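Local coordinates for periplasmic beta-glucosidase (Pseudomonas aeruginosa, PDB 6R5T), which probably hydrolyses terminal, non-reducing beta-D-glucosyl residues in the periplasm, releasing beta-D-glucose, at residues A[133-138]-A[179-184]; A[228-233]-A[263-268]; A[390-395]-A[479-484]; A[576-581]-A[608-613]. The protein carries 1 engineered substitution. All blocks are in the same frame, centred on the assembly; numbering follows the deposited sequence.

Contact 1: A[133-138]-A[179-184]; sequences ARWGRV and ALYGAA. With BGC (beta-D-glucopyranose), chain C.
R137 and W135 both close on Y181, one with its charged tip and the other with a ring edge. Take R137 outward from CB, which rests on the face of the W135 indole opposite the one that meets G182. CG is anti to the carbonyl carbon (chi1 -56°), and the extended next step brings R137 CD to 3.3 Å from Y181 OH; the bend at chi3 then swings NE and the guanidinium toward the sugar. Beyond NE the guanidinium divides its work. NH1 gives a hydrogen bond to Y181 OH at 3.0 Å, with the oxygen tilted 26° out of the guanidinium plane, and also reaches O6 of the bound glucose at 3.0 Å. NH2 donates to the same sugar's O1 at 3.0 Å and, at 3.3 Å, to its O5; it also makes a salt bridge to E140. Protein and sugar together thus fix the rotation of the group.

Beneath it the aromatics form a T-shaped pair, planes at 88°, with CZ2 of W135 pointing at the middle of the Y181 ring. One face of the indole's six-membered ring is taken by G182, whose CA sits 3.5 Å from the centroid in a CH-pi contact. W135 NE1 donates to D189, which also has a weak bond to Y181 OH.

Both segments are loops that follow barrel strands, 121-122 and 172-178. D79, K176 and H177 of the barrel domain bind this glucose too, and E486 reaches in from the C-terminal domain: a site at the C-terminal end of the barrel, completed by the second domain, is typical of family 3.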
loop_
_atom_site.group_PDB
_atom_site.type_symbol
_atom_site.label_atom_id
_atom_site.label_comp_id
_atom_site.label_asym_id
_atom_site.label_seq_id
_atom_site.Cartn_x
_atom_site.Cartn_y
_atom_site.Cartn_z
ATOM N N ALA A 133 4.619 -0.616 8.390
ATOM C CA ALA A 133 5.755 -0.335 9.280
ATOM C C ALA A 133 6.490 0.971 8.920
ATOM O O ALA A 133 7.278 1.447 9.724
ATOM C CB ALA A 133 6.716 -1.524 9.221
ATOM N N ARG A 134 6.304 1.529 7.725
ATOM C CA ARG A 134 7.042 2.772 7.340
ATOM C C ARG A 134 6.564 3.986 8.131
ATOM O O ARG A 134 7.328 4.942 8.295
ATOM C CB ARG A 134 6.825 3.063 5.856
ATOM C CG ARG A 134 7.386 1.986 4.944
ATOM C CD ARG A 134 7.036 2.292 3.503
ATOM N NE ARG A 134 5.639 2.011 3.243
ATOM C CZ ARG A 134 5.087 2.087 2.043
ATOM N NH1 ARG A 134 5.781 2.494 1.001
ATOM N NH2 ARG A 134 3.816 1.815 1.892
ATOM N N TRP A 135 5.334 3.961 8.598
ATOM C CA TRP A 135 4.726 5.150 9.252
ATOM C C TRP A 135 5.451 5.445 10.584
ATOM O O TRP A 135 5.569 4.551 11.419
ATOM C CB TRP A 135 3.246 4.864 9.444
ATOM C CG TRP A 135 2.420 6.033 9.915
ATOM C CD1 TRP A 135 2.329 7.251 9.324
ATOM C CD2 TRP A 135 1.419 6.041 10.944
ATOM N NE1 TRP A 135 1.375 8.026 9.937
ATOM C CE2 TRP A 135 0.781 7.296 10.915
ATOM C CE3 TRP A 135 0.983 5.104 11.882
ATOM C CZ2 TRP A 135 -0.276 7.633 11.765
ATOM C CZ3 TRP A 135 -0.031 5.445 12.755
ATOM C CH2 TRP A 135 -0.671 6.702 12.686
ATOM N N GLY A 136 5.827 6.698 10.821
ATOM C CA GLY A 136 6.600 7.036 12.019
ATOM C C GLY A 136 5.782 6.917 13.281
ATOM O O GLY A 136 6.351 6.707 14.341
ATOM N N ARG A 137 4.461 6.922 13.178
ATOM C CA ARG A 137 3.612 6.882 14.395
ATOM C C ARG A 137 3.216 5.475 14.804
ATOM O O ARG A 137 2.412 5.324 15.745
ATOM C CB ARG A 137 2.422 7.798 14.178
ATOM C CG ARG A 137 2.863 9.206 13.828
ATOM C CD ARG A 137 1.732 10.246 13.835
ATOM N NE ARG A 137 1.414 10.544 15.220
ATOM C CZ ARG A 137 0.925 11.704 15.674
ATOM N NH1 ARG A 137 0.638 12.677 14.828
ATOM N NH2 ARG A 137 0.772 11.853 16.990
ATOM N N VAL A 138 3.772 4.440 14.182
ATOM C CA VAL A 138 3.482 3.056 14.643
ATOM C C VAL A 138 3.939 2.923 16.103
ATOM O O VAL A 138 3.313 2.126 16.813
ATOM C CB VAL A 138 4.138 1.983 13.754
ATOM C CG1 VAL A 138 3.605 2.038 12.329
ATOM C CG2 VAL A 138 5.635 2.101 13.781
ATOM N N ALA A 179 -10.390 9.205 12.433
ATOM C CA ALA A 179 -10.169 7.765 12.417
ATOM C C ALA A 179 -9.267 7.404 11.238
ATOM O O ALA A 179 -9.205 8.134 10.257
ATOM C CB ALA A 179 -11.492 7.031 12.277
ATOM N N LEU A 180 -8.695 6.190 11.347
ATOM C CA LEU A 180 -8.021 5.449 10.256
ATOM C C LEU A 180 -6.634 6.020 9.952
ATOM O O LEU A 180 -6.059 5.669 8.911
ATOM C CB LEU A 180 -8.856 5.462 8.970
ATOM C CG LEU A 180 -10.347 5.158 9.073
ATOM C CD1 LEU A 180 -10.937 5.037 7.684
ATOM C CD2 LEU A 180 -10.633 3.939 9.917
ATOM N N TYR A 181 -6.113 6.869 10.824
ATOM C CA TYR A 181 -4.908 7.677 10.554
ATOM C C TYR A 181 -3.704 6.790 10.191
ATOM O O TYR A 181 -2.888 7.172 9.347
ATOM C CB TYR A 181 -4.680 8.524 11.796
ATOM C CG TYR A 181 -3.524 9.481 11.777
ATOM C CD1 TYR A 181 -3.172 10.246 10.689
ATOM C CD2 TYR A 181 -2.815 9.643 12.944
ATOM C CE1 TYR A 181 -2.065 11.100 10.749
ATOM C CE2 TYR A 181 -1.768 10.527 13.045
ATOM C CZ TYR A 181 -1.366 11.233 11.934
ATOM O OH TYR A 181 -0.291 12.081 12.054
ATOM N N GLY A 182 -3.619 5.626 10.773
ATOM C CA GLY A 182 -2.476 4.717 10.559
ATOM C C GLY A 182 -2.513 3.975 9.238
ATOM O O GLY A 182 -1.574 3.199 8.954
ATOM N N ALA A 183 -3.589 4.125 8.432
ATOM C CA ALA A 183 -3.648 3.522 7.080
ATOM C C ALA A 183 -3.146 4.460 5.985
ATOM O O ALA A 183 -3.405 4.203 4.778
ATOM C CB ALA A 183 -5.057 3.002 6.835
ATOM N N ALA A 184 -2.439 5.523 6.356
ATOM C CA ALA A 184 -1.900 6.483 5.389
ATOM C C ALA A 184 -1.254 5.771 4.203
ATOM O O ALA A 184 -0.347 4.929 4.390
ATOM C CB ALA A 184 -0.863 7.346 6.072
HETATM C C2 BGC C . -1.390 15.222 19.524
HETATM C C3 BGC C . -1.468 16.734 19.229
HETATM C C4 BGC C . -0.359 17.017 18.180
HETATM C C5 BGC C . -0.709 16.183 16.934
HETATM C C6 BGC C . 0.322 16.309 15.833
HETATM C C1 BGC C . -1.582 14.444 18.218
HETATM O O1 BGC C . -1.376 13.112 18.575
HETATM O O2 BGC C . -2.357 14.758 20.459
HETATM O O3 BGC C . -1.169 17.459 20.438
HETATM O O4 BGC C . -0.405 18.419 17.866
HETATM O O5 BGC C . -0.597 14.831 17.262
HETATM O O6 BGC C . -0.086 15.538 14.697
#

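Contact 2: A[228-233]-A[263-268]; sequences GVPATA and IKHGLA
One face of the H265 imidazole is covered by the pyrrolidine of P230. CG of the proline stands 3.7 Å from the ring centroid and 21° off the normal, a CH-pi contact displaced toward the CG side of the imidazole, where the closest approach, P230 CG to H265 CG, is 3.5 Å. CB of P230 is 3.9 Å from H265 CD2. The two side chains run past each other in opposite directions. With CG anti to its carbonyl carbon (chi1 -78°), H265 turns this face to the proline while its NE2 donates to the backbone oxygen of L223, a residue of the sugar pocket; that bond helps fix the ring's rotation.

The other end of the pyrrolidine belongs to L267. Its CD2 meets P230 CD at 3.5 Å, so the proline is gripped by an imidazole at CG and a leucine at CD. H265 sits in a type I turn from I263 to G266, closed by G266 N to I263 O at 3.0 Å, and L267 follows directly after it. In the second subunit, S667 bonds to H265 O and N582 to K264 O, while A664 packs on L267 and L666 on V229.

P230 lies in the returning strand of the small hairpin 225-226/229-230. The contact joins this hairpin, which follows strand 218-221, to the loop after helix 258-261, in the connection from strand 251-253; both belong to the beta-to-alpha connections at the C-terminal end of the TIM-barrel strands.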
loop_
_atom_site.group_PDB
_atom_site.type_symbol
_atom_site.label_atom_id
_atom_site.label_comp_id
_atom_site.label_asym_id
_atom_site.label_seq_id
_atom_site.Cartn_x
_atom_site.Cartn_y
_atom_site.Cartn_z
ATOM N N GLY A 228 -11.715 10.368 0.673
ATOM C CA GLY A 228 -11.812 11.682 0.071
ATOM C C GLY A 228 -12.228 12.797 0.994
ATOM O O GLY A 228 -12.055 13.965 0.585
ATOM N N VAL A 229 -12.777 12.482 2.153
ATOM C CA VAL A 229 -13.312 13.530 3.064
ATOM C C VAL A 229 -12.430 13.603 4.296
ATOM O O VAL A 229 -12.431 12.694 5.095
ATOM C CB VAL A 229 -14.777 13.261 3.427
ATOM C CG1 VAL A 229 -15.316 14.414 4.271
ATOM C CG2 VAL A 229 -15.589 13.122 2.159
ATOM N N PRO A 230 -11.736 14.733 4.508
ATOM C CA PRO A 230 -11.012 14.943 5.764
ATOM C C PRO A 230 -11.900 14.621 6.966
ATOM O O PRO A 230 -13.066 15.053 7.036
ATOM C CB PRO A 230 -10.644 16.430 5.738
ATOM C CG PRO A 230 -10.580 16.759 4.279
ATOM C CD PRO A 230 -11.663 15.909 3.652
ATOM N N ALA A 231 -11.352 13.929 7.954
ATOM C CA ALA A 231 -12.080 13.576 9.175
ATOM C C ALA A 231 -12.712 14.840 9.798
ATOM O O ALA A 231 -13.842 14.759 10.286
ATOM C CB ALA A 231 -11.167 12.858 10.123
ATOM N N THR A 232 -11.976 15.930 9.768
ATOM C CA THR A 232 -12.395 17.207 10.404
ATOM C C THR A 232 -13.666 17.730 9.746
ATOM O O THR A 232 -14.383 18.512 10.417
ATOM C CB THR A 232 -11.242 18.191 10.331
ATOM O OG1 THR A 232 -10.120 17.563 10.936
ATOM C CG2 THR A 232 -11.541 19.501 11.045
ATOM N N ALA A 233 -13.958 17.367 8.486
ATOM C CA ALA A 233 -15.175 17.831 7.775
ATOM C C ALA A 233 -16.145 16.691 7.501
ATOM O O ALA A 233 -16.994 16.840 6.604
ATOM C CB ALA A 233 -14.800 18.479 6.479
ATOM N N ILE A 263 -8.509 23.849 3.897
ATOM C CA ILE A 263 -8.205 24.599 2.664
ATOM C C ILE A 263 -7.167 23.825 1.833
ATOM O O ILE A 263 -7.315 23.668 0.621
ATOM C CB ILE A 263 -7.722 26.006 3.040
ATOM C CG1 ILE A 263 -8.844 26.760 3.756
ATOM C CG2 ILE A 263 -7.245 26.703 1.785
ATOM C CD1 ILE A 263 -8.361 28.044 4.424
ATOM N N LYS A 264 -6.097 23.366 2.468
ATOM C CA LYS A 264 -5.063 22.576 1.766
ATOM C C LYS A 264 -5.658 21.274 1.227
ATOM O O LYS A 264 -5.245 20.841 0.133
ATOM C CB LYS A 264 -3.844 22.390 2.660
ATOM C CG LYS A 264 -3.080 23.718 2.784
ATOM C CD LYS A 264 -1.788 23.548 3.428
ATOM C CE LYS A 264 -0.931 24.797 3.504
ATOM N NZ LYS A 264 0.378 24.417 4.116
ATOM N N HIS A 265 -6.552 20.642 1.962
ATOM C CA HIS A 265 -7.242 19.436 1.452
ATOM C C HIS A 265 -8.122 19.751 0.240
ATOM O O HIS A 265 -8.543 18.800 -0.455
ATOM C CB HIS A 265 -8.109 18.820 2.517
ATOM C CG HIS A 265 -7.387 18.010 3.534
ATOM N ND1 HIS A 265 -6.818 16.795 3.221
ATOM C CD2 HIS A 265 -7.252 18.156 4.866
ATOM C CE1 HIS A 265 -6.367 16.257 4.364
ATOM N NE2 HIS A 265 -6.601 17.063 5.352
ATOM N N GLY A 266 -8.437 21.011 -0.025
ATOM C CA GLY A 266 -9.318 21.312 -1.165
ATOM C C GLY A 266 -10.785 21.119 -0.859
ATOM O O GLY A 266 -11.541 20.930 -1.843
ATOM N N LEU A 267 -11.191 21.176 0.408
ATOM C CA LEU A 267 -12.621 21.146 0.805
ATOM C C LEU A 267 -13.169 22.574 0.947
ATOM O O LEU A 267 -14.378 22.761 0.928
ATOM C CB LEU A 267 -12.808 20.401 2.135
ATOM C CG LEU A 267 -13.142 18.914 2.009
ATOM C CD1 LEU A 267 -14.570 18.697 1.594
ATOM C CD2 LEU A 267 -12.203 18.224 1.023
ATOM N N ALA A 268 -12.292 23.544 1.124
ATOM C CA ALA A 268 -12.714 24.943 1.368
ATOM C C ALA A 268 -11.754 25.865 0.678
ATOM O O ALA A 268 -10.582 25.519 0.518
ATOM C CB ALA A 268 -12.735 25.210 2.841
#

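Contact 3: A[390-395]-A[479-484]; sequences SQRDVI and ESQGMA
The guanidinium of R392 and the amide of Q481 lie nearly parallel, planes 15° apart, one stacked on the other. Q481 NE2 sits over the centre of the guanidinium, 3.5 Å from R392 CZ, while the two side chains come in obliquely. Both chains are bent: Q481 puts its CG between backbone N and carbonyl carbon (chi1 57°) and bends again at chi2, and R392 bends at chi2 as well. Rather than bonding to each other, the flat groups use their rims for third parties. Q481 NE2 donates to E448, whose other oxygen forms a long, weak ion pair with R392 NH1. A water takes a weak bond from R392 NH1 and gives one to Q481 OE1 at 2.6 Å.

Alongside the stack, D393 reaches across to the backbone. Its OD1 accepts from Q481 N at 2.9 Å, almost straight (164°), on the anti side of the carboxylate and somewhat out of its plane. A second water donates to the same D393 OD1 at 2.6 Å and accepts from Q481 NE2 at 3.1 Å. At the other carboxylate oxygen, S390 OG donates to D393 OD2 over 2.5 Å, and S390 OG in turn accepts from D393 N at 3.0 Å, capping the N-terminus of helix 391-394.

Backbone N-H, water and hydroxyl all donate to one buried carboxylate, a setting that would probably stabilise its ionised form and tie the start of this helix to the loop after strand 472-478.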
loop_
_atom_site.group_PDB
_atom_site.type_symbol
_atom_site.label_atom_id
_atom_site.label_comp_id
_atom_site.label_asym_id
_atom_site.label_seq_id
_atom_site.Cartn_x
_atom_site.Cartn_y
_atom_site.Cartn_z
ATOM N N SER A 390 22.578 6.609 25.227
ATOM C CA SER A 390 21.587 7.628 24.861
ATOM C C SER A 390 20.446 7.700 25.870
ATOM O O SER A 390 19.630 6.759 25.938
ATOM C CB SER A 390 21.059 7.373 23.487
ATOM O OG SER A 390 20.152 8.405 23.174
ATOM N N GLN A 391 20.376 8.779 26.634
ATOM C CA GLN A 391 19.209 9.044 27.495
ATOM C C GLN A 391 18.052 9.574 26.664
ATOM O O GLN A 391 16.944 9.232 26.974
ATOM C CB GLN A 391 19.590 10.070 28.560
ATOM C CG GLN A 391 20.457 9.462 29.650
ATOM C CD GLN A 391 20.873 10.447 30.708
ATOM O OE1 GLN A 391 21.407 11.512 30.370
ATOM N NE2 GLN A 391 20.642 10.086 31.969
ATOM N N ARG A 392 18.332 10.377 25.634
ATOM C CA ARG A 392 17.247 10.988 24.838
ATOM C C ARG A 392 16.488 9.879 24.121
ATOM O O ARG A 392 15.228 9.954 24.031
ATOM C CB ARG A 392 17.768 12.022 23.855
ATOM C CG ARG A 392 16.653 12.668 23.048
ATOM C CD ARG A 392 15.747 13.550 23.892
ATOM N NE ARG A 392 14.575 14.032 23.172
ATOM C CZ ARG A 392 13.454 13.325 22.999
ATOM N NH1 ARG A 392 12.435 13.855 22.335
ATOM N NH2 ARG A 392 13.341 12.097 23.458
ATOM N N ASP A 393 17.190 8.860 23.631
ATOM C CA ASP A 393 16.466 7.857 22.816
ATOM C C ASP A 393 15.692 6.854 23.689
ATOM O O ASP A 393 14.597 6.420 23.288
ATOM C CB ASP A 393 17.428 7.168 21.866
ATOM C CG ASP A 393 17.938 8.175 20.842
ATOM O OD1 ASP A 393 17.129 8.823 20.176
ATOM O OD2 ASP A 393 19.140 8.443 20.863
ATOM N N VAL A 394 16.205 6.521 24.872
ATOM C CA VAL A 394 15.577 5.416 25.640
ATOM C C VAL A 394 14.171 5.820 26.062
ATOM O O VAL A 394 13.303 4.929 26.143
ATOM C CB VAL A 394 16.460 4.940 26.792
ATOM C CG1 VAL A 394 16.540 5.999 27.895
ATOM C CG2 VAL A 394 15.988 3.583 27.322
ATOM N N ILE A 395 13.876 7.117 26.237
ATOM C CA ILE A 395 12.506 7.540 26.640
ATOM C C ILE A 395 11.550 7.579 25.454
ATOM O O ILE A 395 10.374 7.784 25.691
ATOM C CB ILE A 395 12.506 8.864 27.442
ATOM C CG1 ILE A 395 12.997 10.074 26.651
ATOM C CG2 ILE A 395 13.280 8.652 28.706
ATOM C CD1 ILE A 395 12.818 11.377 27.395
ATOM N N GLU A 479 17.193 2.549 15.858
ATOM C CA GLU A 479 16.702 3.887 15.477
ATOM C C GLU A 479 16.866 4.854 16.634
ATOM O O GLU A 479 16.746 4.457 17.786
ATOM C CB GLU A 479 15.210 3.854 15.090
ATOM C CG GLU A 479 14.881 2.946 13.935
ATOM C CD GLU A 479 13.371 2.950 13.643
ATOM O OE1 GLU A 479 12.579 2.924 14.607
ATOM O OE2 GLU A 479 13.007 2.973 12.420
ATOM N N SER A 480 17.133 6.109 16.343
ATOM C CA SER A 480 16.915 7.189 17.297
ATOM C C SER A 480 15.424 7.513 17.332
ATOM O O SER A 480 14.675 7.166 16.396
ATOM C CB SER A 480 17.771 8.395 16.973
ATOM O OG SER A 480 17.380 8.980 15.740
ATOM N N GLN A 481 14.968 8.114 18.438
ATOM C CA GLN A 481 13.504 8.218 18.635
ATOM C C GLN A 481 12.917 9.167 17.581
ATOM O O GLN A 481 11.750 9.003 17.242
ATOM C CB GLN A 481 13.167 8.599 20.081
ATOM C CG GLN A 481 13.789 9.889 20.553
ATOM C CD GLN A 481 13.219 11.171 20.020
ATOM O OE1 GLN A 481 12.016 11.303 19.829
ATOM N NE2 GLN A 481 14.097 12.140 19.776
ATOM N N GLY A 482 13.692 10.113 17.063
ATOM C CA GLY A 482 13.168 11.016 16.018
ATOM C C GLY A 482 13.001 10.323 14.676
ATOM O O GLY A 482 12.466 10.982 13.739
ATOM N N MET A 483 13.426 9.061 14.544
ATOM C CA MET A 483 13.164 8.283 13.303
ATOM C C MET A 483 11.791 7.639 13.386
ATOM O O MET A 483 11.318 7.172 12.350
ATOM C CB MET A 483 14.175 7.171 13.087
ATOM C CG MET A 483 15.575 7.712 12.863
ATOM S SD MET A 483 16.754 6.373 12.610
ATOM C CE MET A 483 18.292 7.284 12.523
ATOM N N ALA A 484 11.170 7.617 14.539
ATOM C CA ALA A 484 9.865 6.922 14.718
ATOM C C ALA A 484 8.942 7.837 15.492
ATOM O O ALA A 484 8.556 7.556 16.640
ATOM C CB ALA A 484 10.023 5.591 15.412
HETATM O O HOH W 1 10.402 13.285 20.143
HETATM O O HOH W 2 17.107 11.414 19.663
#

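Contact 4: A[576-581]-A[608-613]; sequences VYYNHL and YPFGYG
Y578 and F610 form an offset stack in the long irregular connection between helix 545-553 and strand 619-626. The planes are 17° apart and the centroids 4.3 Å. F610 has CG anti to its backbone N (chi1 -178°), while Y578 CG sits between backbone N and carbonyl carbon (chi1 84°), and this brings the rings together. Displacement puts CE1 of the tyrosine over the middle of the phenylalanine ring, whereas Y578 CD1 approaches F610 CG at 3.5 Å; F610 CD2 in turn lies over the phenol face, offset toward its rim. The two CB atoms, Y578 and F610, are also close, at 3.7 Å. On the phenol's opposite face sits CB of N579.

F610 is presented by a type II beta turn from P609 to Y612, closed by Y612 N to P609 O at 3.1 Å, with G611 at its positive-phi position. Around this turn the fibronectin-like domain comes in: S722 donates to F610 O and Q656 to G611 O, while Y658 meets the Y578 ring at a steep angle. From the barrel domain, W98 packs on F610, its ring also steeply inclined. Y578 OH is hydrogen-bonded to both D145 OD1 and L673 N, which pins the far end of the phenol between barrel and fibronectin-like domain.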
loop_
_atom_site.group_PDB
_atom_site.type_symbol
_atom_site.label_atom_id
_atom_site.label_comp_id
_atom_site.label_asym_id
_atom_site.label_seq_id
_atom_site.Cartn_x
_atom_site.Cartn_y
_atom_site.Cartn_z
ATOM N N VAL A 576 2.705 -6.401 5.504
ATOM C CA VAL A 576 2.569 -7.802 5.952
ATOM C C VAL A 576 1.902 -7.731 7.316
ATOM O O VAL A 576 2.279 -6.947 8.169
ATOM C CB VAL A 576 3.882 -8.591 6.037
ATOM C CG1 VAL A 576 4.399 -8.933 4.652
ATOM C CG2 VAL A 576 4.897 -7.842 6.868
ATOM N N TYR A 577 0.914 -8.567 7.457
ATOM C CA TYR A 577 0.198 -8.672 8.735
ATOM C C TYR A 577 -0.435 -10.043 8.783
ATOM O O TYR A 577 -0.744 -10.615 7.732
ATOM C CB TYR A 577 -0.839 -7.538 8.852
ATOM C CG TYR A 577 -1.785 -7.373 7.692
ATOM C CD1 TYR A 577 -1.429 -6.641 6.568
ATOM C CD2 TYR A 577 -3.053 -7.934 7.705
ATOM C CE1 TYR A 577 -2.311 -6.427 5.524
ATOM C CE2 TYR A 577 -3.956 -7.723 6.678
ATOM C CZ TYR A 577 -3.583 -6.983 5.561
ATOM O OH TYR A 577 -4.488 -6.754 4.554
ATOM N N TYR A 578 -0.717 -10.555 9.972
ATOM C CA TYR A 578 -1.034 -11.988 10.141
ATOM C C TYR A 578 -2.491 -12.312 9.719
ATOM O O TYR A 578 -2.728 -13.415 9.237
ATOM C CB TYR A 578 -0.767 -12.459 11.579
ATOM C CG TYR A 578 -1.931 -12.160 12.473
ATOM C CD1 TYR A 578 -2.143 -10.909 13.029
ATOM C CD2 TYR A 578 -2.900 -13.136 12.689
ATOM C CE1 TYR A 578 -3.260 -10.625 13.782
ATOM C CE2 TYR A 578 -4.023 -12.858 13.436
ATOM C CZ TYR A 578 -4.220 -11.609 13.966
ATOM O OH TYR A 578 -5.380 -11.303 14.604
ATOM N N ASN A 579 -3.401 -11.366 9.835
ATOM C CA ASN A 579 -4.847 -11.603 9.574
ATOM C C ASN A 579 -5.182 -11.144 8.170
ATOM O O ASN A 579 -6.109 -10.312 7.952
ATOM C CB ASN A 579 -5.714 -10.981 10.662
ATOM C CG ASN A 579 -5.456 -9.508 10.893
ATOM O OD1 ASN A 579 -4.365 -8.993 10.647
ATOM N ND2 ASN A 579 -6.459 -8.799 11.431
ATOM N N HIS A 580 -4.415 -11.654 7.230
ATOM C CA HIS A 580 -4.634 -11.394 5.792
ATOM C C HIS A 580 -5.600 -12.410 5.213
ATOM O O HIS A 580 -5.896 -13.449 5.810
ATOM C CB HIS A 580 -3.275 -11.399 5.081
ATOM C CG HIS A 580 -2.508 -12.675 5.198
ATOM N ND1 HIS A 580 -2.814 -13.811 4.461
ATOM C CD2 HIS A 580 -1.526 -13.055 6.059
ATOM C CE1 HIS A 580 -1.975 -14.781 4.810
ATOM N NE2 HIS A 580 -1.243 -14.382 5.781
ATOM N N LEU A 581 -6.040 -12.123 4.003
ATOM C CA LEU A 581 -6.950 -13.052 3.277
ATOM C C LEU A 581 -6.132 -14.110 2.528
ATOM O O LEU A 581 -4.906 -13.922 2.234
ATOM C CB LEU A 581 -7.850 -12.273 2.323
ATOM C CG LEU A 581 -8.687 -11.152 2.929
ATOM C CD1 LEU A 581 -9.663 -10.601 1.911
ATOM C CD2 LEU A 581 -9.407 -11.577 4.193
ATOM N N TYR A 608 9.560 -12.306 11.419
ATOM C CA TYR A 608 9.040 -12.695 12.756
ATOM C C TYR A 608 7.545 -12.435 12.701
ATOM O O TYR A 608 7.142 -11.306 12.424
ATOM C CB TYR A 608 9.683 -11.902 13.883
ATOM C CG TYR A 608 11.187 -11.914 13.928
ATOM C CD1 TYR A 608 11.896 -13.055 14.255
ATOM C CD2 TYR A 608 11.901 -10.757 13.707
ATOM C CE1 TYR A 608 13.283 -13.036 14.337
ATOM C CE2 TYR A 608 13.281 -10.723 13.781
ATOM C CZ TYR A 608 13.982 -11.872 14.105
ATOM O OH TYR A 608 15.358 -11.839 14.205
ATOM N N PRO A 609 6.717 -13.443 12.956
ATOM C CA PRO A 609 5.262 -13.252 12.841
ATOM C C PRO A 609 4.660 -12.624 14.103
ATOM O O PRO A 609 5.239 -12.545 15.141
ATOM C CB PRO A 609 4.756 -14.670 12.702
ATOM C CG PRO A 609 5.740 -15.442 13.534
ATOM C CD PRO A 609 7.095 -14.809 13.303
ATOM N N PHE A 610 3.445 -12.146 13.937
ATOM C CA PHE A 610 2.608 -11.685 15.055
ATOM C C PHE A 610 2.583 -12.734 16.155
ATOM O O PHE A 610 2.422 -13.942 15.872
ATOM C CB PHE A 610 1.200 -11.457 14.543
ATOM C CG PHE A 610 0.265 -10.943 15.593
ATOM C CD1 PHE A 610 0.176 -9.582 15.901
ATOM C CD2 PHE A 610 -0.576 -11.820 16.267
ATOM C CE1 PHE A 610 -0.756 -9.138 16.834
ATOM C CE2 PHE A 610 -1.503 -11.367 17.189
ATOM C CZ PHE A 610 -1.578 -10.041 17.488
ATOM N N GLY A 611 2.807 -12.305 17.376
ATOM C CA GLY A 611 2.781 -13.183 18.556
ATOM C C GLY A 611 4.102 -13.894 18.803
ATOM O O GLY A 611 4.150 -14.680 19.777
ATOM N N TYR A 612 5.159 -13.599 18.042
ATOM C CA TYR A 612 6.474 -14.272 18.192
ATOM C C TYR A 612 7.231 -13.697 19.384
ATOM O O TYR A 612 7.298 -12.469 19.584
ATOM C CB TYR A 612 7.303 -14.118 16.926
ATOM C CG TYR A 612 8.637 -14.781 16.970
ATOM C CD1 TYR A 612 8.788 -16.136 16.843
ATOM C CD2 TYR A 612 9.752 -14.009 17.175
ATOM C CE1 TYR A 612 10.056 -16.709 16.877
ATOM C CE2 TYR A 612 11.018 -14.558 17.241
ATOM C CZ TYR A 612 11.171 -15.893 17.066
ATOM O OH TYR A 612 12.460 -16.374 17.139
ATOM N N GLY A 613 7.880 -14.595 20.103
ATOM C CA GLY A 613 8.896 -14.157 21.074
ATOM C C GLY A 613 9.386 -15.327 21.878
ATOM O O GLY A 613 8.556 -16.243 22.178
#

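In the fold
Along the chain the four contacts come in series, each closing before the next opens. Contacts 1 and 2 both belong to the TIM-barrel domain and lie in the connections that follow strands of its parallel sheet, their centres about 19 Å apart. Contact 3 lies in the C-terminal domain with the six-stranded mixed sheet, about 19 Å between centres from contact 1 but touching it: G136 O packs on A484 CB at 4.0 Å, so the two domains meet close to the sugar pocket. Contact 4, centred about 17 Å from contact 1, sits nearer the fibronectin-like domain. Contacts 2 and 4 lie about 34 Å apart between centres; both touch the second subunit, as do R134 of contact 1 and M483 of contact 3.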